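Local coordinates for protein GP23.1 (PDB 2XF7) that is a small, all-helical Bacillus phage SPP1 protein that assembles into hexamers and may act as a chaperone, at residues Ser2-Tyr7 with Asp32-Glu37. Sequence-based numbering, arbitrary orientation.
Sequences SESLLY and DLTQEE
A capping box at the start of helix 35-42 is extended here to the N-terminal arm: Glu37, its carboxylate turned back over the first turn, also grips Ser4. Both carboxylate oxygens bind that one residue through their syn lone pairs. Glu37 OE2 accepts from Ser4 N at 2.8 Å in a nearly straight bond (173°), and Glu37 OE1 accepts a hydrogen bond from Ser4 OG at 2.6 Å. Chi1 of -67° places OG beside the backbone N of Ser4, ready for this paired grip. Glu37 OE1 is met again on its anti side by Thr34 N, 2.8 Å away and somewhat out of the carboxylate plane, while Glu37 N returns a bond of 3.0 Å to Thr34 OG1. Three bonds thus fix the rotation of the buried carboxylate, and the two backbone N-H donors would probably favour its charged form.

From Ser4 to Tyr7 the chain makes a type I beta turn, and the Tyr7 ring lies at a slant across the CB-CG part of Glu37, Tyr7 CD1 being 3.7 Å from Glu37 CB. Glu37 O sits at the ring edge, and Leu33 CD2 reaches Tyr7 CA at 3.9 Å. Leu33 also packs on Leu24, Ala27 and Val28 of helix 21-30. A water accepts from Leu6 N and donates to Asp32 O, bridging the two backbones. Tyr7 OH hydrogen-bonds Asp32 of one neighbouring subunit, while Asp32 forms a salt bridge with Lys40 and hydrogen bonds with Tyr44 and Tyr7 of another. The arrangement is that of a helix N-terminal capping box, whose glutamate here ties the segment leading into helix 7-15 to helix 35-42.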
ATOM      1  N   SER B   2     -13.366   1.364  16.619  1.00 49.91           N
ATOM      2  CA  SER B   2     -12.532   1.525  15.415  1.00 48.02           C
ATOM      3  C   SER B   2     -11.210   0.739  15.506  1.00 46.54           C
ATOM      4  O   SER B   2     -10.430   0.890  16.464  1.00 45.14           O
ATOM      5  CB  SER B   2     -12.249   3.011  15.149  1.00 50.33           C
ATOM      6  N   GLU B   3     -10.959  -0.081  14.468  1.00 40.91           N
ATOM      7  CA  GLU B   3      -9.792  -0.949  14.307  1.00 37.21           C
ATOM      8  C   GLU B   3      -8.468  -0.215  14.494  1.00 35.63           C
ATOM      9  O   GLU B   3      -8.309   0.909  13.966  1.00 37.05           O
ATOM     10  CB  GLU B   3      -9.814  -1.497  12.877  1.00 38.22           C
ATOM     11  CG  GLU B   3      -9.264  -2.902  12.702  1.00 49.23           C
ATOM     12  CD  GLU B   3     -10.298  -3.862  12.144  1.00 79.38           C
ATOM     13  OE1 GLU B   3     -10.352  -5.018  12.627  1.00 57.97           O
ATOM     14  OE2 GLU B   3     -11.095  -3.448  11.269  1.00 82.08           O
ATOM     15  N   SER B   4      -7.473  -0.872  15.172  1.00 23.22           N
ATOM     16  CA  SER B   4      -6.162  -0.252  15.240  1.00 20.66           C
ATOM     17  C   SER B   4      -5.664  -0.199  13.776  1.00 20.20           C
ATOM     18  O   SER B   4      -5.874  -1.145  13.001  1.00 18.71           O
ATOM     19  CB  SER B   4      -5.224  -1.114  16.074  1.00 21.71           C
ATOM     20  OG  SER B   4      -5.663  -1.118  17.434  1.00 25.15           O
ATOM     21  N   LEU B   5      -5.018   0.907  13.407  1.00 23.31           N
ATOM     22  CA  LEU B   5      -4.546   1.064  12.018  1.00 21.93           C
ATOM     23  C   LEU B   5      -3.615  -0.075  11.556  1.00 24.69           C
ATOM     24  O   LEU B   5      -3.657  -0.459  10.374  1.00 25.60           O
ATOM     25  CB  LEU B   5      -3.831   2.404  11.869  1.00 22.93           C
ATOM     26  CG  LEU B   5      -4.719   3.651  11.885  1.00 32.67           C
ATOM     27  CD1 LEU B   5      -3.887   4.917  11.607  1.00 36.29           C
ATOM     28  CD2 LEU B   5      -5.907   3.567  10.902  1.00 32.82           C
ATOM     29  N   LEU B   6      -2.803  -0.615  12.489  1.00 17.49           N
ATOM     30  CA  LEU B   6      -1.848  -1.695  12.199  1.00 13.01           C
ATOM     31  C   LEU B   6      -2.384  -3.085  12.369  1.00 12.86           C
ATOM     32  O   LEU B   6      -1.614  -4.063  12.345  1.00 10.96           O
ATOM     33  CB  LEU B   6      -0.606  -1.489  13.085  1.00 12.77           C
ATOM     34  CG  LEU B   6       0.177  -0.190  12.766  1.00 17.29           C
ATOM     35  CD1 LEU B   6       1.222   0.095  13.807  1.00 22.35           C
ATOM     36  CD2 LEU B   6       0.758  -0.216  11.338  1.00 18.33           C
ATOM     37  N   TYR B   7      -3.696  -3.220  12.582  1.00 11.87           N
ATOM     38  CA  TYR B   7      -4.251  -4.568  12.711  1.00 11.08           C
ATOM     39  C   TYR B   7      -3.841  -5.495  11.494  1.00 12.70           C
ATOM     40  O   TYR B   7      -3.286  -6.600  11.692  1.00 11.25           O
ATOM     41  CB  TYR B   7      -5.763  -4.517  12.860  1.00 11.66           C
ATOM     42  CG  TYR B   7      -6.365  -5.899  13.016  1.00 11.01           C
ATOM     43  CD1 TYR B   7      -6.297  -6.574  14.220  1.00 11.10           C
ATOM     44  CD2 TYR B   7      -6.849  -6.598  11.911  1.00 10.79           C
ATOM     45  CE1 TYR B   7      -6.803  -7.856  14.348  1.00  9.62           C
ATOM     46  CE2 TYR B   7      -7.365  -7.886  12.022  1.00 10.55           C
ATOM     47  CZ  TYR B   7      -7.359  -8.511  13.252  1.00  8.68           C
ATOM     48  OH  TYR B   7      -7.840  -9.779  13.394  1.00 12.13           O
ATOM     49  N   ASP B  32      -0.324  -0.284  20.120  1.00 11.31           N
ATOM     50  CA  ASP B  32      -0.520  -0.395  18.662  1.00  9.56           C
ATOM     51  C   ASP B  32      -1.592  -1.447  18.241  1.00 14.51           C
ATOM     52  O   ASP B  32      -2.017  -1.517  17.055  1.00 12.50           O
ATOM     53  CB  ASP B  32       0.798  -0.650  17.921  1.00 10.82           C
ATOM     54  CG  ASP B  32       1.734   0.569  17.953  1.00 10.57           C
ATOM     55  OD1 ASP B  32       1.235   1.722  18.034  1.00 13.95           O
ATOM     56  OD2 ASP B  32       2.962   0.369  17.972  1.00 12.19           O
ATOM     57  N   LEU B  33      -1.958  -2.309  19.218  1.00 10.29           N
ATOM     58  CA  LEU B  33      -3.025  -3.308  19.061  1.00  9.50           C
ATOM     59  C   LEU B  33      -3.711  -3.362  20.405  1.00 12.01           C
ATOM     60  O   LEU B  33      -3.082  -3.098  21.454  1.00 11.19           O
ATOM     61  CB  LEU B  33      -2.503  -4.750  18.822  1.00 11.10           C
ATOM     62  CG  LEU B  33      -1.884  -5.087  17.469  1.00 14.19           C
ATOM     63  CD1 LEU B  33      -1.389  -6.557  17.501  1.00 14.79           C
ATOM     64  CD2 LEU B  33      -2.925  -4.915  16.355  1.00 12.26           C
ATOM     65  N   THR B  34      -5.001  -3.722  20.366  1.00 10.97           N
ATOM     66  CA  THR B  34      -5.641  -4.011  21.681  1.00 10.29           C
ATOM     67  C   THR B  34      -5.389  -5.509  21.976  1.00 12.74           C
ATOM     68  O   THR B  34      -5.085  -6.326  21.067  1.00 12.32           O
ATOM     69  CB  THR B  34      -7.171  -3.763  21.629  1.00 11.56           C
ATOM     70  OG1 THR B  34      -7.749  -4.691  20.703  1.00 13.24           O
ATOM     71  CG2 THR B  34      -7.488  -2.322  21.204  1.00 14.74           C
ATOM     72  N   GLN B  35      -5.615  -5.897  23.251  1.00 12.18           N
ATOM     73  CA  GLN B  35      -5.468  -7.315  23.579  1.00 11.51           C
ATOM     74  C   GLN B  35      -6.462  -8.166  22.745  1.00 12.51           C
ATOM     75  O   GLN B  35      -6.110  -9.260  22.277  1.00 11.57           O
ATOM     76  CB  GLN B  35      -5.754  -7.534  25.081  1.00 12.49           C
ATOM     77  CG  GLN B  35      -5.504  -8.990  25.452  1.00 13.24           C
ATOM     78  CD  GLN B  35      -4.060  -9.406  25.213  1.00 29.93           C
ATOM     79  OE1 GLN B  35      -3.105  -8.781  25.713  1.00 27.19           O
ATOM     80  NE2 GLN B  35      -3.858 -10.449  24.419  1.00 21.12           N
ATOM     81  N   GLU B  36      -7.704  -7.684  22.585  1.00  9.95           N
ATOM     82  CA  GLU B  36      -8.732  -8.397  21.809  1.00 12.24           C
ATOM     83  C   GLU B  36      -8.242  -8.596  20.357  1.00 13.47           C
ATOM     84  O   GLU B  36      -8.404  -9.698  19.794  1.00 13.04           O
ATOM     85  CB  GLU B  36     -10.028  -7.590  21.779  1.00 13.11           C
ATOM     86  CG  GLU B  36     -10.995  -8.328  20.837  1.00 16.33           C
ATOM     87  CD  GLU B  36     -12.410  -7.886  21.042  1.00 31.43           C
ATOM     88  OE1 GLU B  36     -12.875  -8.055  22.201  1.00 17.91           O
ATOM     89  OE2 GLU B  36     -13.026  -7.361  20.071  1.00 21.56           O
ATOM     90  N   GLU B  37      -7.621  -7.553  19.779  1.00 10.19           N
ATOM     91  CA  GLU B  37      -7.090  -7.696  18.417  1.00 10.83           C
ATOM     92  C   GLU B  37      -5.966  -8.759  18.381  1.00 11.71           C
ATOM     93  O   GLU B  37      -5.922  -9.570  17.443  1.00 11.18           O
ATOM     94  CB  GLU B  37      -6.545  -6.353  17.908  1.00 11.67           C
ATOM     95  CG  GLU B  37      -7.707  -5.444  17.512  1.00 13.30           C
ATOM     96  CD  GLU B  37      -7.240  -4.032  17.191  1.00 24.25           C
ATOM     97  OE1 GLU B  37      -6.254  -3.582  17.821  1.00 14.17           O
ATOM     98  OE2 GLU B  37      -7.788  -3.405  16.255  1.00 18.65           O
TER
HETATM   99  O   HOH W   1      -2.436   0.463  15.288  1.00 22.99           O